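Local coordinates for PA1221 (Pseudomonas aeruginosa, PDB 4DG8), which joins an AMP-binding domain of the ANL superfamily to a phosphopantetheine-attachment domain of the carrier-protein type, and holds adenosine monophosphate, at residues I46-G51 with L234-P239; V244-I249 with D269-C274; Q165-N170 with C184-I189; V30-E35 with L226-C231. All coordinates share one frame; numbering follows the deposited sequence.

Interaction 1 (I46-G51 with L234-P239); sequences IRDRFG and LNDLGP
Asp236 reaches across to the turn at Asp48-Arg49 and takes the backbone N-H of Arg49 on its carboxylate: Arg49 N to Asp236 OD2 is 2.7 Å, nearly straight at 162°, and uses the syn lone pair of OD2. With CB already directed at the turn, a chi1 of 48° sets Asp236 CG between its backbone N and carbonyl carbon and brings the carboxylate there. Asp236 OD2 also lies 3.3 Å from Asp48 CB and 3.4 Å from Arg49 CG. The other oxygen, OD1, forms a salt bridge with Arg252, which probably limits rotation of the carboxylate. Farther back along the chain, Leu234 N donates to Arg47 O at 3.0 Å, a rung between the parallel strands 44-48 and 231-234, which form the middle of a four-stranded mixed sheet. On one face of that sheet Leu234 CD1 packs against Ile46 CG2 at 3.8 Å, and Ile91 of helix 88-99 touches both side chains. The turn itself is type I, from Asp48 to Gly51, and leads into strand 51-54. Asp48 stiffens it with an Asx turn: Phe50 N lies 3.0 Å from Asp48 OD1, coming from above the carboxylate plane, while Arg88 forms a salt bridge with OD2. Asn235 folds the loop beyond Asp236, its OD1 receiving Leu237 N and Gly238 N from one face of the amide while Asn235 ND2 donates to Gly238 O at 2.8 Å.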
loop_
_atom_site.group_PDB
_atom_site.type_symbol
_atom_site.label_atom_id
_atom_site.label_comp_id
_atom_site.label_asym_id
_atom_site.label_seq_id
_atom_site.Cartn_x
_atom_site.Cartn_y
_atom_site.Cartn_z
ATOM N N ILE A 46 15.651 9.217 10.743
ATOM C CA ILE A 46 14.979 8.056 11.315
ATOM C C ILE A 46 14.972 8.192 12.830
ATOM O O ILE A 46 16.009 8.429 13.432
ATOM C CB ILE A 46 15.741 6.746 10.996
ATOM C CG1 ILE A 46 15.868 6.495 9.491
ATOM C CG2 ILE A 46 15.069 5.560 11.653
ATOM C CD1 ILE A 46 16.726 5.259 9.177
ATOM N N ARG A 47 13.815 7.999 13.447
ATOM C CA ARG A 47 13.746 7.924 14.895
ATOM C C ARG A 47 13.197 6.572 15.315
ATOM O O ARG A 47 12.081 6.200 14.939
ATOM C CB ARG A 47 12.855 9.035 15.470
ATOM C CG ARG A 47 12.502 8.819 16.961
ATOM C CD ARG A 47 13.649 9.196 17.876
ATOM N NE ARG A 47 13.804 10.641 17.881
ATOM C CZ ARG A 47 13.335 11.447 18.827
ATOM N NH1 ARG A 47 12.720 10.946 19.894
ATOM N NH2 ARG A 47 13.507 12.757 18.711
ATOM N N ASP A 48 13.971 5.837 16.103
ATOM C CA ASP A 48 13.537 4.517 16.552
ATOM C C ASP A 48 13.786 4.332 18.052
ATOM O O ASP A 48 14.198 5.282 18.725
ATOM C CB ASP A 48 14.189 3.418 15.691
ATOM C CG ASP A 48 15.717 3.375 15.802
ATOM O OD1 ASP A 48 16.292 3.911 16.784
ATOM O OD2 ASP A 48 16.343 2.751 14.906
ATOM N N ARG A 49 13.526 3.140 18.597
ATOM C CA ARG A 49 13.705 2.948 20.046
ATOM C C ARG A 49 15.156 3.147 20.530
ATOM O O ARG A 49 15.394 3.385 21.726
ATOM C CB ARG A 49 13.161 1.594 20.514
ATOM C CG ARG A 49 13.910 0.378 19.971
ATOM C CD ARG A 49 13.091 -0.878 20.169
ATOM N NE ARG A 49 13.917 -2.079 20.232
ATOM C CZ ARG A 49 14.586 -2.466 21.319
ATOM N NH1 ARG A 49 14.542 -1.738 22.432
ATOM N NH2 ARG A 49 15.313 -3.577 21.292
ATOM N N PHE A 50 16.122 3.028 19.620
ATOM C CA PHE A 50 17.535 3.162 19.998
ATOM C C PHE A 50 18.058 4.594 19.969
ATOM O O PHE A 50 19.124 4.887 20.518
ATOM C CB PHE A 50 18.435 2.292 19.100
ATOM C CG PHE A 50 18.019 0.852 19.048
ATOM C CD1 PHE A 50 18.187 0.030 20.149
ATOM C CD2 PHE A 50 17.454 0.324 17.905
ATOM C CE1 PHE A 50 17.790 -1.295 20.103
ATOM C CE2 PHE A 50 17.060 -0.998 17.854
ATOM C CZ PHE A 50 17.230 -1.809 18.952
ATOM N N GLY A 51 17.354 5.480 19.288
ATOM C CA GLY A 51 17.940 6.783 19.052
ATOM C C GLY A 51 17.528 7.342 17.713
ATOM O O GLY A 51 16.459 7.029 17.203
ATOM N N LEU A 234 9.618 5.374 13.354
ATOM C CA LEU A 234 9.285 3.978 13.100
ATOM C C LEU A 234 8.461 3.469 14.248
ATOM O O LEU A 234 8.813 3.702 15.407
ATOM C CB LEU A 234 10.556 3.128 13.003
ATOM C CG LEU A 234 11.660 3.544 12.031
ATOM C CD1 LEU A 234 12.787 2.491 12.047
ATOM C CD2 LEU A 234 11.116 3.736 10.625
ATOM N N ASN A 235 7.404 2.719 13.961
ATOM C CA ASN A 235 6.723 2.091 15.061
ATOM C C ASN A 235 7.388 0.749 15.287
ATOM O O ASN A 235 7.053 -0.251 14.644
ATOM C CB ASN A 235 5.244 1.848 14.726
ATOM C CG ASN A 235 4.550 0.958 15.771
ATOM O OD1 ASN A 235 5.012 0.854 16.903
ATOM N ND2 ASN A 235 3.452 0.312 15.386
ATOM N N ASP A 236 8.305 0.749 16.250
ATOM C CA ASP A 236 8.916 -0.450 16.828
ATOM C C ASP A 236 8.347 -0.764 18.210
ATOM O O ASP A 236 8.967 -1.484 18.993
ATOM C CB ASP A 236 10.449 -0.370 16.836
ATOM C CG ASP A 236 10.958 0.945 17.380
ATOM O OD1 ASP A 236 10.153 1.673 18.019
ATOM O OD2 ASP A 236 12.156 1.233 17.176
ATOM N N LEU A 237 7.261 -0.089 18.571
ATOM C CA LEU A 237 6.649 -0.274 19.887
ATOM C C LEU A 237 5.702 -1.477 19.995
ATOM O O LEU A 237 5.722 -2.207 20.979
ATOM C CB LEU A 237 5.940 1.007 20.324
ATOM C CG LEU A 237 6.907 2.159 20.584
ATOM C CD1 LEU A 237 6.166 3.386 21.078
ATOM C CD2 LEU A 237 7.952 1.732 21.605
ATOM N N GLY A 238 4.873 -1.676 18.980
ATOM C CA GLY A 238 3.887 -2.737 19.007
ATOM C C GLY A 238 2.737 -2.412 18.070
ATOM O O GLY A 238 2.718 -1.327 17.473
ATOM N N PRO A 239 1.774 -3.347 17.936
ATOM C CA PRO A 239 0.620 -3.119 17.060
ATOM C C PRO A 239 -0.007 -1.758 17.356
ATOM O O PRO A 239 -0.269 -1.419 18.516
ATOM C CB PRO A 239 -0.348 -4.231 17.454
ATOM C CG PRO A 239 0.548 -5.360 17.983
ATOM C CD PRO A 239 1.703 -4.635 18.660
#

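Interaction 2 (V244-I249 with D269-C274); sequences VLRQLI and DLDPDC
Arg246 leaves helix 242-250 and runs out to Asp271, passing Cys274 on the way. From CB the chain is extended through to NE. Arg246 CG passes Cys274 CB at 3.9 Å, and Arg246 CD comes within 3.9 Å of Asp271 OD2. NE is where the polar contact begins: Arg246 NE to Asp271 OD2 is 2.7 Å. Arg246 NH2 then adds a bond to Asp271 OD1 at 2.9 Å and a more bent one to OD2, so that OD2 takes two donors. This is a side-on, two-nitrogen grip, with the guanidinium and carboxylate planes only 7° apart and the syn lone pairs of both oxygens in use. Asp271 meets the grip with CG anti to its own backbone nitrogen (chi1 173°), which extends the carboxylate toward the helix. One face of the guanidinium rests over the peptide between Asp273 and Cys274, and Asp273 CB is 3.3 Å from Arg246 NH2. A water also accepts from NH2; Asp273 itself forms its salt bridge with Arg299. Beside the polar part, Leu245 CD2 meets Cys274 SG at 3.9 Å and Ile249 CD1 approaches Cys274 O at 3.5 Å. The result is a bidentate arginine-carboxylate salt bridge tying helix 242-250 to the chain just past the end of helix 261-270, two helices joined through strand 256-260 in the alpha/beta layering of an AMP-binding domain.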
loop_
_atom_site.group_PDB
_atom_site.type_symbol
_atom_site.label_atom_id
_atom_site.label_comp_id
_atom_site.label_asym_id
_atom_site.label_seq_id
_atom_site.Cartn_x
_atom_site.Cartn_y
_atom_site.Cartn_z
ATOM N N VAL A 244 -0.000 3.101 21.894
ATOM C CA VAL A 244 1.197 3.126 21.048
ATOM C C VAL A 244 1.256 4.403 20.191
ATOM O O VAL A 244 2.311 5.017 20.066
ATOM C CB VAL A 244 1.320 1.854 20.157
ATOM C CG1 VAL A 244 2.448 1.997 19.150
ATOM C CG2 VAL A 244 1.522 0.594 21.019
ATOM N N LEU A 245 0.128 4.808 19.615
ATOM C CA LEU A 245 0.095 6.053 18.839
ATOM C C LEU A 245 0.439 7.253 19.722
ATOM O O LEU A 245 1.258 8.111 19.345
ATOM C CB LEU A 245 -1.276 6.274 18.177
ATOM C CG LEU A 245 -1.343 7.539 17.311
ATOM C CD1 LEU A 245 -0.191 7.559 16.290
ATOM C CD2 LEU A 245 -2.728 7.716 16.611
ATOM N N ARG A 246 -0.202 7.311 20.888
ATOM C CA ARG A 246 0.060 8.367 21.861
ATOM C C ARG A 246 1.549 8.449 22.209
ATOM O O ARG A 246 2.101 9.539 22.358
ATOM C CB ARG A 246 -0.753 8.146 23.137
ATOM C CG ARG A 246 -2.166 8.729 23.120
ATOM C CD ARG A 246 -2.853 8.428 24.467
ATOM N NE ARG A 246 -4.264 8.806 24.489
ATOM C CZ ARG A 246 -4.723 9.991 24.881
ATOM N NH1 ARG A 246 -3.882 10.931 25.281
ATOM N NH2 ARG A 246 -6.027 10.244 24.866
ATOM N N GLN A 247 2.200 7.294 22.330
ATOM C CA GLN A 247 3.627 7.257 22.653
ATOM C C GLN A 247 4.454 7.773 21.495
ATOM O O GLN A 247 5.400 8.541 21.673
ATOM C CB GLN A 247 4.073 5.832 22.915
ATOM C CG GLN A 247 4.403 5.550 24.350
ATOM C CD GLN A 247 4.947 4.151 24.522
ATOM O OE1 GLN A 247 4.255 3.170 24.239
ATOM N NE2 GLN A 247 6.202 4.050 24.940
ATOM N N LEU A 248 4.093 7.321 20.306
ATOM C CA LEU A 248 4.842 7.667 19.109
ATOM C C LEU A 248 4.760 9.168 18.813
ATOM O O LEU A 248 5.727 9.759 18.344
ATOM C CB LEU A 248 4.369 6.825 17.920
ATOM C CG LEU A 248 4.781 5.345 18.017
ATOM C CD1 LEU A 248 4.081 4.461 16.982
ATOM C CD2 LEU A 248 6.310 5.216 17.952
ATOM N N ILE A 249 3.609 9.778 19.088
ATOM C CA ILE A 249 3.481 11.226 18.959
ATOM C C ILE A 249 4.206 11.947 20.105
ATOM O O ILE A 249 5.043 12.811 19.879
ATOM C CB ILE A 249 2.002 11.657 18.938
ATOM C CG1 ILE A 249 1.311 11.111 17.686
ATOM C CG2 ILE A 249 1.889 13.180 19.061
ATOM C CD1 ILE A 249 -0.210 11.215 17.715
ATOM N N ASP A 269 -13.239 5.523 17.782
ATOM C CA ASP A 269 -14.223 4.892 18.686
ATOM C C ASP A 269 -13.684 4.776 20.106
ATOM O O ASP A 269 -14.375 5.079 21.084
ATOM C CB ASP A 269 -14.512 3.434 18.262
ATOM C CG ASP A 269 -15.473 3.309 17.077
ATOM O OD1 ASP A 269 -16.205 4.269 16.771
ATOM O OD2 ASP A 269 -15.501 2.212 16.464
ATOM N N LEU A 270 -12.465 4.252 20.204
ATOM C CA LEU A 270 -11.835 3.968 21.485
ATOM C C LEU A 270 -11.351 5.204 22.244
ATOM O O LEU A 270 -11.623 5.360 23.419
ATOM C CB LEU A 270 -10.610 3.078 21.253
ATOM C CG LEU A 270 -10.834 1.614 20.882
ATOM C CD1 LEU A 270 -9.490 0.917 20.644
ATOM C CD2 LEU A 270 -11.601 0.920 21.970
ATOM N N ASP A 271 -10.516 6.000 21.591
ATOM C CA ASP A 271 -9.864 7.128 22.238
ATOM C C ASP A 271 -9.541 8.231 21.221
ATOM O O ASP A 271 -8.400 8.347 20.771
ATOM C CB ASP A 271 -8.606 6.646 22.952
ATOM C CG ASP A 271 -7.781 7.786 23.521
ATOM O OD1 ASP A 271 -8.331 8.875 23.775
ATOM O OD2 ASP A 271 -6.570 7.582 23.709
ATOM N N PRO A 272 -10.546 9.018 20.831
ATOM C CA PRO A 272 -10.332 10.010 19.777
ATOM C C PRO A 272 -9.233 11.007 20.145
ATOM O O PRO A 272 -8.653 11.586 19.238
ATOM C CB PRO A 272 -11.692 10.717 19.679
ATOM C CG PRO A 272 -12.319 10.506 21.001
ATOM C CD PRO A 272 -11.886 9.125 21.423
ATOM N N ASP A 273 -8.954 11.213 21.433
ATOM C CA ASP A 273 -7.840 12.075 21.810
ATOM C C ASP A 273 -6.471 11.492 21.451
ATOM O O ASP A 273 -5.474 12.211 21.536
ATOM C CB ASP A 273 -7.864 12.450 23.304
ATOM C CG ASP A 273 -8.926 13.496 23.642
ATOM O OD1 ASP A 273 -9.513 14.099 22.714
ATOM O OD2 ASP A 273 -9.156 13.729 24.848
ATOM N N CYS A 274 -6.387 10.217 21.047
ATOM C CA CYS A 274 -5.058 9.676 20.717
ATOM C C CYS A 274 -4.451 10.322 19.461
ATOM O O CYS A 274 -3.262 10.178 19.176
ATOM C CB CYS A 274 -5.054 8.151 20.604
ATOM S SG CYS A 274 -5.746 7.476 19.091
HETATM O O HOH W 1 -7.166 11.895 26.916
#

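Interaction 3 (Q165-N170 with C184-I189); sequences QIAYIN and CTHAGI
Ile189 CD1 is the bump here: it pushes into the notch formed by the methyl of Ala167 and the edge of the Tyr168 ring, 3.5 Å from Ala167 CB and 3.6 Å from Tyr168 CE2. One face of the ring is covered by Cys184, whose CB makes a CH-pi contact 3.9 Å from the Tyr168 ring centroid, while its SG stands obliquely farther out. Tyr168 takes chi1 65°, with CG between its backbone N and carbonyl carbon, and this turns the ring toward Cys184 and Ile189. Its hydroxyl is hydrogen-bonded to Thr219 of helix 217-226, and Tyr104 meets the ring. The backbone makes a classic beta bulge: Ala167 and Tyr168 both face Cys184, and Cys184 O accepts from Ala167 N at 2.8 Å and from Tyr168 N at 3.3 Å. Beyond the bulge Cys184 N returns a bond to Tyr168 O. Strands 166-172 and 180-185 form a beta hairpin whose connection carries the Gly-, Ser- and Thr-rich signature of AMP-binding enzymes; the side chain of Cys184 is about 9 Å from the bound adenosine monophosphate. Where strand 180-185 gives way to helix 186-193, His186 N donates to Gln165 O at 2.9 Å. The imidazole brings its edge to the same oxygen, with His186 CD2 3.3 Å from Gln165 O, and its ND1 accepts a hydrogen bond from the backbone N-H of Val29.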
loop_
_atom_site.group_PDB
_atom_site.type_symbol
_atom_site.label_atom_id
_atom_site.label_comp_id
_atom_site.label_asym_id
_atom_site.label_seq_id
_atom_site.Cartn_x
_atom_site.Cartn_y
_atom_site.Cartn_z
ATOM N N GLN A 165 13.076 4.106 -14.000
ATOM C CA GLN A 165 13.603 2.901 -13.366
ATOM C C GLN A 165 12.582 2.361 -12.353
ATOM O O GLN A 165 11.932 3.140 -11.631
ATOM C CB GLN A 165 14.906 3.213 -12.626
ATOM C CG GLN A 165 15.743 1.985 -12.291
ATOM C CD GLN A 165 16.413 1.400 -13.528
ATOM O OE1 GLN A 165 16.228 1.897 -14.633
ATOM N NE2 GLN A 165 17.201 0.349 -13.346
ATOM N N ILE A 166 12.441 1.039 -12.295
ATOM C CA ILE A 166 11.581 0.414 -11.288
ATOM C C ILE A 166 12.197 0.655 -9.914
ATOM O O ILE A 166 13.395 0.417 -9.723
ATOM C CB ILE A 166 11.453 -1.124 -11.509
ATOM C CG1 ILE A 166 11.071 -1.437 -12.958
ATOM C CG2 ILE A 166 10.464 -1.758 -10.488
ATOM C CD1 ILE A 166 9.778 -0.777 -13.403
ATOM N N ALA A 167 11.413 1.228 -9.003
ATOM C CA ALA A 167 11.754 1.304 -7.579
ATOM C C ALA A 167 11.341 0.075 -6.738
ATOM O O ALA A 167 12.057 -0.372 -5.827
ATOM C CB ALA A 167 11.198 2.594 -6.966
ATOM N N TYR A 168 10.156 -0.446 -6.994
ATOM C CA TYR A 168 9.701 -1.577 -6.185
ATOM C C TYR A 168 8.611 -2.388 -6.847
ATOM O O TYR A 168 7.987 -1.949 -7.820
ATOM C CB TYR A 168 9.280 -1.137 -4.764
ATOM C CG TYR A 168 8.072 -0.230 -4.684
ATOM C CD1 TYR A 168 6.780 -0.732 -4.811
ATOM C CD2 TYR A 168 8.220 1.128 -4.428
ATOM C CE1 TYR A 168 5.674 0.105 -4.729
ATOM C CE2 TYR A 168 7.120 1.971 -4.336
ATOM C CZ TYR A 168 5.852 1.462 -4.486
ATOM O OH TYR A 168 4.765 2.320 -4.381
ATOM N N ILE A 169 8.386 -3.576 -6.304
ATOM C CA ILE A 169 7.259 -4.394 -6.706
ATOM C C ILE A 169 6.312 -4.650 -5.529
ATOM O O ILE A 169 6.752 -4.976 -4.433
ATOM C CB ILE A 169 7.724 -5.741 -7.297
ATOM C CG1 ILE A 169 8.471 -5.490 -8.601
ATOM C CG2 ILE A 169 6.512 -6.698 -7.492
ATOM C CD1 ILE A 169 9.106 -6.706 -9.209
ATOM N N ASN A 170 5.012 -4.491 -5.762
ATOM C CA ASN A 170 3.997 -4.902 -4.790
ATOM C C ASN A 170 3.094 -5.927 -5.432
ATOM O O ASN A 170 2.585 -5.710 -6.537
ATOM C CB ASN A 170 3.141 -3.724 -4.317
ATOM C CG ASN A 170 3.868 -2.835 -3.308
ATOM O OD1 ASN A 170 5.095 -2.921 -3.139
ATOM N ND2 ASN A 170 3.113 -1.964 -2.641
ATOM N N CYS A 184 6.382 -0.469 -9.726
ATOM C CA CYS A 184 6.246 0.964 -9.569
ATOM C C CYS A 184 7.609 1.634 -9.751
ATOM O O CYS A 184 8.643 1.061 -9.481
ATOM C CB CYS A 184 5.628 1.317 -8.220
ATOM S SG CYS A 184 3.844 0.841 -8.163
ATOM N N THR A 185 7.570 2.872 -10.202
ATOM C CA THR A 185 8.690 3.532 -10.833
ATOM C C THR A 185 9.225 4.572 -9.829
ATOM O O THR A 185 8.511 4.950 -8.909
ATOM C CB THR A 185 8.111 4.174 -12.096
ATOM O OG1 THR A 185 8.910 3.883 -13.244
ATOM C CG2 THR A 185 7.863 5.635 -11.909
ATOM N N HIS A 186 10.495 4.951 -9.933
ATOM C CA HIS A 186 11.021 6.100 -9.182
ATOM C C HIS A 186 10.125 7.364 -9.300
ATOM O O HIS A 186 9.821 8.036 -8.294
ATOM C CB HIS A 186 12.459 6.429 -9.629
ATOM C CG HIS A 186 13.516 5.566 -8.998
ATOM N ND1 HIS A 186 14.444 6.066 -8.103
ATOM C CD2 HIS A 186 13.818 4.251 -9.160
ATOM C CE1 HIS A 186 15.256 5.090 -7.721
ATOM N NE2 HIS A 186 14.889 3.975 -8.336
ATOM N N ALA A 187 9.708 7.680 -10.526
ATOM C CA ALA A 187 8.799 8.799 -10.774
ATOM C C ALA A 187 7.482 8.709 -10.017
ATOM O O ALA A 187 6.962 9.727 -9.578
ATOM C CB ALA A 187 8.521 8.959 -12.267
ATOM N N GLY A 188 6.919 7.511 -9.891
ATOM C CA GLY A 188 5.648 7.359 -9.196
ATOM C C GLY A 188 5.805 7.803 -7.751
ATOM O O GLY A 188 4.927 8.472 -7.160
ATOM N N ILE A 189 6.962 7.463 -7.186
ATOM C CA ILE A 189 7.285 7.849 -5.814
ATOM C C ILE A 189 7.558 9.339 -5.633
ATOM O O ILE A 189 7.009 9.960 -4.701
ATOM C CB ILE A 189 8.511 7.075 -5.279
ATOM C CG1 ILE A 189 8.227 5.571 -5.287
ATOM C CG2 ILE A 189 8.828 7.540 -3.869
ATOM C CD1 ILE A 189 9.409 4.723 -4.835
#

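Interaction 4 (V30-E35 with L226-C231); sequences VARFSE and LLNGGC
With CG of Arg32 anti to the backbone N (chi1 175°) and a bend at chi2 of 67°, the arginine turns its guanidinium edge toward Leu227 O, so that helix 29-39 is tied to the turn between helix 217-226 and strand 231-234 of the four-stranded mixed sheet. The main bond runs from Arg32 NE to Leu227 O at 2.7 Å, in the plane of both the guanidinium and the carbonyl. Arg32 NH2 adds a weak second bond to Leu227 O at 3.1 Å, and NH1 leans back to Glu35 in a long salt bridge. The aliphatic part of the arginine is used too: Arg32 CG lies 3.9 Å from Leu227 CD2. Leu227 CD2 also lies 4.0 Å from Phe33 CB, so the leucine methyl packs against two successive residues of the helix. Phe33 points the same way as Leu226 and lies alongside it, Phe33 CD1 at 4.1 Å from Leu226 CB, with the Tyr55 ring meeting the phenylalanine ring. Since Leu227 directly follows helix 217-226, its carbonyl sits at the negative end of that helix's dipole, and a positive charge placed there is probably stabilising as well as supplying the oxygen with donors.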
loop_
_atom_site.group_PDB
_atom_site.type_symbol
_atom_site.label_atom_id
_atom_site.label_comp_id
_atom_site.label_asym_id
_atom_site.label_seq_id
_atom_site.Cartn_x
_atom_site.Cartn_y
_atom_site.Cartn_z
ATOM N N VAL A 30 16.693 8.626 -5.698
ATOM C CA VAL A 30 18.034 8.763 -5.159
ATOM C C VAL A 30 18.588 10.169 -5.399
ATOM O O VAL A 30 19.310 10.695 -4.561
ATOM C CB VAL A 30 18.996 7.702 -5.703
ATOM C CG1 VAL A 30 18.539 6.287 -5.285
ATOM C CG2 VAL A 30 19.099 7.820 -7.190
ATOM N N ALA A 31 18.238 10.787 -6.525
ATOM C CA ALA A 31 18.629 12.178 -6.734
ATOM C C ALA A 31 17.979 13.111 -5.685
ATOM O O ALA A 31 18.649 13.941 -5.077
ATOM C CB ALA A 31 18.303 12.625 -8.166
ATOM N N ARG A 32 16.682 12.939 -5.441
ATOM C CA ARG A 32 15.997 13.798 -4.484
ATOM C C ARG A 32 16.509 13.554 -3.064
ATOM O O ARG A 32 16.821 14.505 -2.318
ATOM C CB ARG A 32 14.493 13.581 -4.556
ATOM C CG ARG A 32 13.708 14.341 -3.501
ATOM C CD ARG A 32 13.759 15.835 -3.707
ATOM N NE ARG A 32 13.054 16.501 -2.614
ATOM C CZ ARG A 32 12.804 17.806 -2.547
ATOM N NH1 ARG A 32 13.211 18.618 -3.520
ATOM N NH2 ARG A 32 12.153 18.300 -1.493
ATOM N N PHE A 33 16.631 12.283 -2.701
ATOM C CA PHE A 33 17.220 11.965 -1.413
ATOM C C PHE A 33 18.609 12.580 -1.268
ATOM O O PHE A 33 18.950 13.092 -0.205
ATOM C CB PHE A 33 17.284 10.450 -1.119
ATOM C CG PHE A 33 17.866 10.154 0.230
ATOM C CD1 PHE A 33 17.057 10.119 1.355
ATOM C CD2 PHE A 33 19.233 10.024 0.392
ATOM C CE1 PHE A 33 17.610 9.905 2.624
ATOM C CE2 PHE A 33 19.799 9.809 1.653
ATOM C CZ PHE A 33 18.987 9.737 2.768
ATOM N N SER A 34 19.407 12.531 -2.328
ATOM C CA SER A 34 20.750 13.069 -2.244
ATOM C C SER A 34 20.713 14.573 -2.006
ATOM O O SER A 34 21.539 15.121 -1.264
ATOM C CB SER A 34 21.544 12.745 -3.515
ATOM O OG SER A 34 21.904 11.376 -3.526
ATOM N N GLU A 35 19.758 15.236 -2.653
ATOM C CA GLU A 35 19.575 16.670 -2.481
ATOM C C GLU A 35 19.291 16.978 -0.996
ATOM O O GLU A 35 19.921 17.851 -0.379
ATOM C CB GLU A 35 18.431 17.152 -3.382
ATOM C CG GLU A 35 18.139 18.640 -3.295
ATOM C CD GLU A 35 16.892 19.059 -4.072
ATOM O OE1 GLU A 35 16.303 18.216 -4.781
ATOM O OE2 GLU A 35 16.504 20.246 -3.969
ATOM N N LEU A 226 11.427 11.165 3.892
ATOM C CA LEU A 226 12.836 11.249 3.500
ATOM C C LEU A 226 13.064 12.141 2.278
ATOM O O LEU A 226 14.141 12.700 2.099
ATOM C CB LEU A 226 13.429 9.855 3.251
ATOM C CG LEU A 226 13.534 8.922 4.464
ATOM C CD1 LEU A 226 14.023 7.561 4.012
ATOM C CD2 LEU A 226 14.491 9.512 5.502
ATOM N N LEU A 227 12.064 12.257 1.417
ATOM C CA LEU A 227 12.230 13.094 0.237
ATOM C C LEU A 227 11.928 14.568 0.547
ATOM O O LEU A 227 12.116 15.452 -0.293
ATOM C CB LEU A 227 11.390 12.555 -0.936
ATOM C CG LEU A 227 11.776 11.131 -1.343
ATOM C CD1 LEU A 227 10.995 10.707 -2.574
ATOM C CD2 LEU A 227 13.304 11.000 -1.586
ATOM N N ASN A 228 11.395 14.817 1.740
ATOM C CA ASN A 228 11.223 16.180 2.252
ATOM C C ASN A 228 12.146 16.693 3.367
ATOM O O ASN A 228 11.906 17.772 3.911
ATOM C CB ASN A 228 9.749 16.485 2.500
ATOM C CG ASN A 228 8.957 16.433 1.217
ATOM O OD1 ASN A 228 9.062 17.334 0.377
ATOM N ND2 ASN A 228 8.215 15.342 1.017
ATOM N N GLY A 229 13.153 15.910 3.748
ATOM C CA GLY A 229 14.017 16.313 4.852
ATOM C C GLY A 229 13.352 16.075 6.206
ATOM O O GLY A 229 13.787 16.621 7.228
ATOM N N GLY A 230 12.300 15.257 6.206
ATOM C CA GLY A 230 11.567 14.913 7.420
ATOM C C GLY A 230 12.134 13.679 8.096
ATOM O O GLY A 230 13.245 13.239 7.780
ATOM N N CYS A 231 11.383 13.120 9.039
ATOM C CA CYS A 231 11.873 11.985 9.817
ATOM C C CYS A 231 10.938 10.790 9.757
ATOM O O CYS A 231 9.726 10.922 9.926
ATOM C CB CYS A 231 12.091 12.375 11.287
ATOM S SG CYS A 231 12.837 11.058 12.294
#

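From the N terminus, segment 30-35 on helix 29-39 opens interaction 4, and 46-51 on the following strand opens interaction 1. Interaction 3, the short hairpin and helix start at 165-170 and 184-189, then closes within both long loops. Segment 226-231 closes interaction 4 before 234-239 closes interaction 1, so these two cross; they touch where Cys231 SG packs against the backbone at Ile46 and Arg47. Interaction 3 meets interaction 4 through Ile189 and Leu227. Interaction 2 follows in series and abuts interaction 1, with Asn235 and Leu237 packing on Val244 and Leu248. Together they tie the four-stranded sheet to neighbouring helices, the seven-stranded sheet's hairpin and the helix after the five-stranded sheet's first strand.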